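Local coordinates for protein dihydrodipicolinate synthase (Bacillus anthracis, PDB 1XKY) that probably catalyses the condensation of pyruvate with aspartate semialdehyde, the step that opens the lysine branch of amino acid biosynthesis, at residues 119-123 with 124-128; 237-240 with 241-245; 33-36 with 37-41; 100-103 with 104-107. One frame throughout, in Å; residues are numbered along the deposited sequence.

Interaction 1. Residues 119-123 with 124-128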
# COMPACT_ATOMS: atom_id res chain seq x y z
N ASN A 119 -14.69 0.72 -12.78
CA ASN A 119 -14.76 2.11 -13.28
C ASN A 119 -14.42 3.20 -12.25
O ASN A 119 -14.41 4.39 -12.60
CB ASN A 119 -16.09 2.41 -14.00
CG ASN A 119 -17.33 1.98 -13.23
OD1 ASN A 119 -17.27 1.71 -12.03
ND2 ASN A 119 -18.47 1.94 -13.92
N LYS A 120 -14.14 2.81 -11.01
CA LYS A 120 -13.61 3.71 -9.97
C LYS A 120 -14.38 5.02 -9.79
O LYS A 120 -13.81 6.11 -9.97
CB LYS A 120 -12.14 4.00 -10.25
CG LYS A 120 -11.25 2.76 -10.23
CD LYS A 120 -9.82 3.11 -9.87
CE LYS A 120 -9.18 3.99 -10.92
NZ LYS A 120 -7.80 4.35 -10.50
N PRO A 121 -15.66 4.93 -9.41
CA PRO A 121 -16.47 6.13 -9.23
C PRO A 121 -16.06 6.98 -8.02
O PRO A 121 -15.40 6.50 -7.11
CB PRO A 121 -17.88 5.58 -9.03
CG PRO A 121 -17.67 4.25 -8.42
CD PRO A 121 -16.45 3.71 -9.12
N SER A 122 -16.50 8.24 -8.03
CA SER A 122 -16.25 9.15 -6.92
C SER A 122 -17.23 8.87 -5.79
O SER A 122 -18.16 8.07 -5.96
CB SER A 122 -16.47 10.59 -7.38
OG SER A 122 -17.84 10.80 -7.66
N GLN A 123 -17.06 9.56 -4.67
CA GLN A 123 -18.02 9.45 -3.56
C GLN A 123 -19.41 9.89 -3.98
O GLN A 123 -20.39 9.20 -3.70
CB GLN A 123 -17.56 10.25 -2.33
CG GLN A 123 -16.31 9.69 -1.68
CD GLN A 123 -16.44 8.22 -1.35
OE1 GLN A 123 -17.41 7.79 -0.71
NE2 GLN A 123 -15.47 7.43 -1.80
N GLU A 124 -19.50 11.02 -4.68
CA GLU A 124 -20.79 11.55 -5.13
C GLU A 124 -21.39 10.67 -6.23
O GLU A 124 -22.60 10.50 -6.29
CB GLU A 124 -20.66 13.01 -5.57
CG GLU A 124 -21.94 13.68 -6.08
CD GLU A 124 -23.03 13.83 -5.04
OE1 GLU A 124 -22.76 13.70 -3.83
OE2 GLU A 124 -24.18 14.10 -5.44
N GLY A 125 -20.54 10.10 -7.09
CA GLY A 125 -20.99 9.13 -8.10
C GLY A 125 -21.68 7.94 -7.45
O GLY A 125 -22.80 7.56 -7.82
N MET A 126 -21.02 7.39 -6.43
CA MET A 126 -21.55 6.26 -5.70
C MET A 126 -22.82 6.63 -4.95
O MET A 126 -23.77 5.86 -4.91
CB MET A 126 -20.51 5.68 -4.74
CG MET A 126 -19.45 4.89 -5.47
SD MET A 126 -18.42 3.95 -4.34
CE MET A 126 -17.23 5.19 -3.86
N TYR A 127 -22.84 7.83 -4.37
CA TYR A 127 -24.04 8.32 -3.72
C TYR A 127 -25.24 8.32 -4.69
O TYR A 127 -26.31 7.79 -4.37
CB TYR A 127 -23.81 9.71 -3.11
CG TYR A 127 -25.08 10.24 -2.51
CD1 TYR A 127 -25.47 9.86 -1.24
CD2 TYR A 127 -25.93 11.05 -3.25
CE1 TYR A 127 -26.67 10.30 -0.70
CE2 TYR A 127 -27.12 11.50 -2.73
CZ TYR A 127 -27.48 11.13 -1.45
OH TYR A 127 -28.67 11.58 -0.92
N GLN A 128 -25.05 8.91 -5.87
CA GLN A 128 -26.13 8.94 -6.87
C GLN A 128 -26.49 7.55 -7.38
O GLN A 128 -27.66 7.26 -7.65
CB GLN A 128 -25.74 9.85 -8.04
CG GLN A 128 -25.57 11.32 -7.66
CD GLN A 128 -26.82 11.99 -7.09
OE1 GLN A 128 -26.72 12.94 -6.30
NE2 GLN A 128 -28.01 11.51 -7.48

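Interaction 2. Residues 237-240 with 241-245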
# COMPACT_ATOMS: atom_id res chain seq x y z
N PHE A 237 -15.53 -14.32 27.60
CA PHE A 237 -14.55 -13.96 26.56
C PHE A 237 -13.50 -15.03 26.31
O PHE A 237 -12.93 -15.10 25.22
CB PHE A 237 -13.90 -12.61 26.88
CG PHE A 237 -14.89 -11.50 27.07
CD1 PHE A 237 -15.78 -11.17 26.06
CD2 PHE A 237 -14.97 -10.81 28.27
CE1 PHE A 237 -16.71 -10.16 26.23
CE2 PHE A 237 -15.90 -9.79 28.44
CZ PHE A 237 -16.77 -9.47 27.43
N LYS A 238 -13.25 -15.88 27.30
CA LYS A 238 -12.26 -16.95 27.14
C LYS A 238 -12.69 -17.94 26.07
O LYS A 238 -11.93 -18.22 25.13
CB LYS A 238 -12.01 -17.66 28.47
CG LYS A 238 -11.43 -16.72 29.55
CD LYS A 238 -9.91 -16.67 29.54
CE LYS A 238 -9.32 -17.48 30.69
NZ LYS A 238 -9.54 -16.79 32.00
N LYS A 239 -13.90 -18.48 26.19
CA LYS A 239 -14.44 -19.36 25.16
C LYS A 239 -14.64 -18.62 23.82
O LYS A 239 -14.35 -19.17 22.76
CB LYS A 239 -15.75 -20.02 25.59
CG LYS A 239 -16.18 -21.12 24.61
CD LYS A 239 -17.46 -21.81 25.00
CE LYS A 239 -17.75 -22.96 24.04
NZ LYS A 239 -18.84 -23.86 24.54
N ALA A 240 -15.17 -17.40 23.86
CA ALA A 240 -15.35 -16.62 22.62
C ALA A 240 -14.01 -16.48 21.89
O ALA A 240 -13.94 -16.67 20.68
CB ALA A 240 -15.95 -15.25 22.91
N GLN A 241 -12.96 -16.19 22.64
CA GLN A 241 -11.61 -16.04 22.07
C GLN A 241 -11.08 -17.36 21.51
O GLN A 241 -10.41 -17.36 20.48
CB GLN A 241 -10.65 -15.43 23.11
CG GLN A 241 -10.89 -13.93 23.34
CD GLN A 241 -10.36 -13.41 24.68
OE1 GLN A 241 -9.58 -14.08 25.34
NE2 GLN A 241 -10.78 -12.20 25.06
N LYS A 242 -11.40 -18.48 22.16
CA LYS A 242 -10.99 -19.80 21.68
C LYS A 242 -11.60 -20.12 20.31
O LYS A 242 -10.91 -20.61 19.41
CB LYS A 242 -11.38 -20.87 22.70
CG LYS A 242 -10.85 -22.27 22.40
CD LYS A 242 -11.53 -23.30 23.29
CE LYS A 242 -10.98 -24.70 23.05
NZ LYS A 242 -9.66 -24.88 23.70
N LEU A 243 -12.89 -19.82 20.15
CA LEU A 243 -13.59 -20.07 18.89
C LEU A 243 -13.21 -19.05 17.82
O LEU A 243 -13.16 -19.38 16.62
CB LEU A 243 -15.11 -20.11 19.11
CG LEU A 243 -15.60 -21.38 19.83
CD1 LEU A 243 -16.97 -21.18 20.42
CD2 LEU A 243 -15.59 -22.56 18.87
N HIS A 244 -12.94 -17.82 18.24
CA HIS A 244 -12.41 -16.78 17.36
C HIS A 244 -11.11 -17.23 16.70
O HIS A 244 -10.91 -16.99 15.52
CB HIS A 244 -12.19 -15.48 18.16
CG HIS A 244 -11.38 -14.44 17.44
ND1 HIS A 244 -11.88 -13.69 16.40
CD2 HIS A 244 -10.11 -14.02 17.63
CE1 HIS A 244 -10.95 -12.85 15.98
NE2 HIS A 244 -9.86 -13.04 16.71
N GLN A 245 -10.25 -17.88 17.46
CA GLN A 245 -8.99 -18.40 16.94
C GLN A 245 -9.21 -19.43 15.83
O GLN A 245 -8.53 -19.40 14.80
CB GLN A 245 -8.13 -18.95 18.08
CG GLN A 245 -7.48 -17.82 18.88
CD GLN A 245 -6.99 -18.23 20.25
OE1 GLN A 245 -6.65 -17.37 21.07
NE2 GLN A 245 -6.94 -19.53 20.51

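Interaction 3. Residues 33-36 with 37-41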
# COMPACT_ATOMS: atom_id res chain seq x y z
N ALA A 33 -31.10 -28.81 -7.35
CA ALA A 33 -31.22 -29.80 -6.27
C ALA A 33 -30.12 -29.64 -5.22
O ALA A 33 -30.39 -29.74 -4.02
CB ALA A 33 -31.21 -31.22 -6.84
N LYS A 34 -28.88 -29.40 -5.66
CA LYS A 34 -27.78 -29.12 -4.73
C LYS A 34 -28.00 -27.80 -3.98
O LYS A 34 -27.66 -27.68 -2.81
CB LYS A 34 -26.43 -29.10 -5.45
CG LYS A 34 -25.96 -30.48 -5.90
CD LYS A 34 -24.65 -30.43 -6.69
CE LYS A 34 -24.02 -31.84 -6.77
NZ LYS A 34 -22.60 -31.82 -7.26
N THR A 35 -28.57 -26.82 -4.67
CA THR A 35 -28.92 -25.55 -4.03
C THR A 35 -29.93 -25.77 -2.90
O THR A 35 -29.77 -25.24 -1.80
CB THR A 35 -29.46 -24.52 -5.05
OG1 THR A 35 -28.49 -24.31 -6.09
CG2 THR A 35 -29.75 -23.19 -4.37
N THR A 36 -30.96 -26.58 -3.16
CA THR A 36 -31.94 -26.92 -2.13
C THR A 36 -31.25 -27.55 -0.92
O THR A 36 -31.46 -27.13 0.22
CB THR A 36 -33.04 -27.86 -2.68
OG1 THR A 36 -33.67 -27.23 -3.80
CG2 THR A 36 -34.09 -28.19 -1.62
N LYS A 37 -30.39 -28.53 -1.17
CA LYS A 37 -29.64 -29.18 -0.09
C LYS A 37 -28.82 -28.16 0.70
O LYS A 37 -28.82 -28.17 1.94
CB LYS A 37 -28.74 -30.28 -0.63
CG LYS A 37 -28.16 -31.18 0.45
CD LYS A 37 -27.04 -32.08 -0.07
CE LYS A 37 -27.54 -33.29 -0.85
NZ LYS A 37 -27.70 -33.02 -2.32
N LEU A 38 -28.13 -27.27 -0.02
CA LEU A 38 -27.25 -26.29 0.61
C LEU A 38 -28.02 -25.28 1.47
O LEU A 38 -27.60 -24.97 2.58
CB LEU A 38 -26.43 -25.53 -0.44
CG LEU A 38 -25.54 -24.39 0.09
CD1 LEU A 38 -24.51 -24.93 1.06
CD2 LEU A 38 -24.86 -23.65 -1.05
N VAL A 39 -29.13 -24.77 0.94
CA VAL A 39 -29.96 -23.81 1.67
C VAL A 39 -30.46 -24.41 2.99
O VAL A 39 -30.37 -23.77 4.04
CB VAL A 39 -31.16 -23.32 0.82
CG1 VAL A 39 -32.17 -22.56 1.67
CG2 VAL A 39 -30.67 -22.43 -0.33
N ASN A 40 -30.96 -25.64 2.93
CA ASN A 40 -31.46 -26.30 4.14
C ASN A 40 -30.35 -26.57 5.16
O ASN A 40 -30.55 -26.37 6.38
CB ASN A 40 -32.18 -27.60 3.78
CG ASN A 40 -33.56 -27.33 3.20
OD1 ASN A 40 -34.34 -26.57 3.78
ND2 ASN A 40 -33.86 -27.94 2.07
N TYR A 41 -29.20 -26.99 4.66
CA TYR A 41 -28.02 -27.17 5.50
C TYR A 41 -27.65 -25.87 6.24
O TYR A 41 -27.47 -25.87 7.47
CB TYR A 41 -26.83 -27.67 4.67
CG TYR A 41 -25.52 -27.61 5.44
CD1 TYR A 41 -25.14 -28.64 6.29
CD2 TYR A 41 -24.71 -26.48 5.36
CE1 TYR A 41 -23.97 -28.57 7.03
CE2 TYR A 41 -23.52 -26.40 6.08
CZ TYR A 41 -23.15 -27.44 6.92
OH TYR A 41 -21.97 -27.36 7.65

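Interaction 4. Residues 100-103 with 104-107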
# COMPACT_ATOMS: atom_id res chain seq x y z
N THR A 100 -32.54 -5.26 -10.07
CA THR A 100 -33.18 -5.03 -8.78
C THR A 100 -34.70 -5.21 -8.90
O THR A 100 -35.31 -5.84 -8.03
CB THR A 100 -32.78 -3.66 -8.21
OG1 THR A 100 -31.37 -3.66 -7.92
CG2 THR A 100 -33.54 -3.33 -6.94
N LYS A 101 -35.28 -4.69 -9.99
CA LYS A 101 -36.71 -4.88 -10.29
C LYS A 101 -37.03 -6.36 -10.43
O LYS A 101 -37.99 -6.84 -9.86
CB LYS A 101 -37.12 -4.19 -11.59
CG LYS A 101 -36.84 -2.69 -11.68
CD LYS A 101 -37.94 -1.84 -11.09
CE LYS A 101 -37.63 -0.35 -11.25
NZ LYS A 101 -37.50 0.05 -12.67
N LYS A 102 -36.22 -7.06 -11.22
CA LYS A 102 -36.43 -8.48 -11.45
C LYS A 102 -36.35 -9.30 -10.16
O LYS A 102 -37.19 -10.16 -9.92
CB LYS A 102 -35.44 -9.00 -12.50
CG LYS A 102 -35.79 -8.57 -13.92
CD LYS A 102 -34.58 -8.58 -14.82
CE LYS A 102 -34.95 -8.63 -16.29
NZ LYS A 102 -36.02 -7.64 -16.63
N ALA A 103 -35.35 -9.03 -9.33
CA ALA A 103 -35.26 -9.67 -8.01
C ALA A 103 -36.49 -9.36 -7.15
O ALA A 103 -37.03 -10.26 -6.50
CB ALA A 103 -33.99 -9.25 -7.29
N THR A 104 -36.93 -8.11 -7.16
CA THR A 104 -38.11 -7.71 -6.38
C THR A 104 -39.34 -8.51 -6.83
O THR A 104 -40.13 -8.98 -6.00
CB THR A 104 -38.39 -6.20 -6.52
OG1 THR A 104 -37.28 -5.46 -5.99
CG2 THR A 104 -39.66 -5.79 -5.77
N GLU A 105 -39.47 -8.68 -8.15
CA GLU A 105 -40.59 -9.41 -8.74
C GLU A 105 -40.67 -10.89 -8.36
O GLU A 105 -41.76 -11.45 -8.32
CB GLU A 105 -40.53 -9.31 -10.27
CG GLU A 105 -40.88 -7.94 -10.83
CD GLU A 105 -40.51 -7.82 -12.31
OE1 GLU A 105 -40.01 -8.81 -12.90
OE2 GLU A 105 -40.71 -6.73 -12.89
N VAL A 106 -39.53 -11.52 -8.09
CA VAL A 106 -39.53 -12.94 -7.67
C VAL A 106 -39.51 -13.15 -6.16
O VAL A 106 -39.34 -14.27 -5.70
CB VAL A 106 -38.39 -13.77 -8.34
CG1 VAL A 106 -38.46 -13.64 -9.85
CG2 VAL A 106 -37.01 -13.38 -7.81
N GLY A 107 -39.68 -12.07 -5.39
CA GLY A 107 -39.98 -12.18 -3.96
C GLY A 107 -38.83 -12.23 -2.98
O GLY A 107 -39.00 -12.70 -1.85
O HOH W 1 -38.34 -11.10 -12.63

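Interaction 1. Residues 119-123 with 124-128
Ser122 and Gly125 meet in a capping bond that starts the helix 123-135. The serine OG accepts from Gly125 N at 2.8 Å with an N-H...O angle of 159°, and it can do so because chi1 (68°) holds the hydroxyl between the backbone N and the carbonyl carbon, turned toward the first turn. Two main-chain bonds follow from the same end: Met126 N gives to Ser122 O at 3.0 Å and Tyr127 N to Gln123 O at 2.9 Å. Ser122 thus accepts two amides of the first turn, Gly125 N on its side chain and Met126 N on its carbonyl.

The apolar part of the contact flanks this cap. Pro121, just before the N-cap, sets its ring carbon CG 3.5 Å from CG of Met126, the two side chains crossing at about a right angle. A pair of apolar residues in these places is a hydrophobic staple, here at the start of the helix that follows strand 110-114 of the TIM barrel. Beyond CG the methionine chain bends, and its methyl CE passes 3.7 Å from Ser122 O and lies 3.5 Å from NE2 of Gln123.

Polar ends are held from outside. The Gln123 amide is fixed at both atoms, NE2 giving to Gln153 O while OE1 is bonded to Ser155 N and Thr158 OG1. One guanidinium, that of Arg161, serves both a salt bridge with Glu124 OE1 and a cation-pi contact with the Tyr127 ring; Leu282 of the second subunit packs on Glu124.

Interaction 2. Residues 237-240 with 241-245
From Phe237 to His244 the backbone is alpha-helical, and the amides of Gln241 to His244 each return to the carbonyl four residues back. Gln241 N gives to Phe237 O at 2.8 Å, the shortest of the four bonds and one whose donor stands 34° from the carbonyl plane. Leu243 N, by contrast, meets Lys239 O at 3.1 Å from almost straight ahead of the carbonyl. Lys242 N to Lys238 O and His244 N to Ala240 O complete the run.

Gln241 shapes the side-chain contact. Its CG sits beside its own backbone N and the chain then runs extended, which lays CG 3.0 Å and CD 3.1 Å from Phe237 O, tight spacings that leave the carbonyl covered by the glutamine. The amide ends near the phenylalanine, with NE2 3.6 Å from Phe237 CB, but its bond is to Ala207 O of the third subunit. Here begins the helical region that follows the barrel in this family: helix 237-253 folds back after a short turn on helix 218-234, where Ala240 rests on Ala231 and Leu243 on Met228.

Along the flank facing that helix, Lys239 and Leu243 run side by side in the same direction. The lysine is extended throughout, its CE 4.1 Å from Leu243 CD1, and its NZ carries on to a salt bridge with Glu227. Toward the third subunit point different groups: the Phe237 ring stacks with Phe232 of that chain, and His244 NE2 is hydrogen-bonded to Thr182 OG1 of the same neighbour.

Interaction 3. Residues 33-36 with 37-41
Thr36 and Asn40 lie side by side on one flank of helix 32-44, their side chains pointing the same way while their polar atoms find separate partners. The methyl CG2 of Thr36, anti to the threonine backbone N, touches the amide at 3.7 Å from Asn40 ND2. That leaves OG1 beside the backbone N, where it is bonded to Phe32 O and to His73 NE2. The Asn40 oxygen OD1 accepts from Arg81, while ND2 stands 3.1 Å from Thr36 O.

Main-chain polar atoms are paired in regular helical fashion. Asn40 N gives to Thr36 O at 3.1 Å, nearly straight at 170°, and Val39 N to Thr35 O at 2.9 Å. Lys37 N and Leu38 N serve Ala33 O and Lys34 O in the same way. The methyl CG2 of Val39 also comes within 3.3 Å of Thr35 O. Asp31, one turn earlier, satisfies two groups: its OD1 accepts from Lys34 N and its carbonyl from Thr35 OG1. The ammonium of Lys34 leaves the helix altogether for a salt bridge with Asp273.

As the helix of the beta-alpha-beta unit joining strands 16-19 and 49-52, it presents Leu38 to Met20 and Val21, in the loop after the first strand. Val39 and Thr36 instead pack on Val77 of helix 64-78, the next helix round the barrel.

Interaction 4. Residues 100-103 with 104-107
A chi1 of -62° in Thr104 puts OG1 beside its own backbone N, and from there the hydroxyl reaches back to Thr100. It gives to Thr100 O at 2.9 Å, standing above the carbonyl plane, while Thr104 N gives to the same oxygen, also at 2.9 Å, from the opposite face. One carbonyl is therefore gripped twice by a single residue; OG1 is further bonded to Thr137 OG1. A similar first torsion in Glu105 brings CG to 3.2 Å from Lys101 O, and the extended chain beyond it sends the carboxylate back along the helix surface. There a water links the two segments, donating to Glu105 OE1 at 2.8 Å and to Lys102 O at 3.1 Å.

The helix ends just beyond. After the regular bond of Glu105 N to Lys101 O, Val106 N divides itself between Lys102 O at 3.3 Å and, weakly, Ala103 O. Val106 is the first residue to leave helical angles, and Gly107 follows with a positive phi of 90°, its N bonded to Thr104 O in a tighter turn.

This is the closing end of helix 93-105, from which the chain enters strand 110-114 of a beta-alpha-beta unit begun by strand 84-87. Ala103 and Val106 lie on Tyr71 of the preceding helix 64-78, Ala103 also meets Thr88, just after strand 84-87, and Thr104 packs on Leu139 in the loop before strand 141-145.

How the interactions relate
Followed from the N terminus, the four contacts come in series: interaction 3, then 4, then 1, then 2. Each joins adjoining residues, hence none closes a long loop, and none nests in or crosses another. The first three lie on helices that alternate with the strands of the barrel: interaction 3 in the first helix, interaction 4 at the end of the helix before strand 110-114, and interaction 1 at the start of the helix after it. Interactions 1 and 4 thus bracket that strand, their nearest atoms about 12 Å apart. Interaction 2 lies in the helical region beyond the barrel. Interactions 1 and 2 face different neighbouring subunits, whereas 3 and 4 touch none.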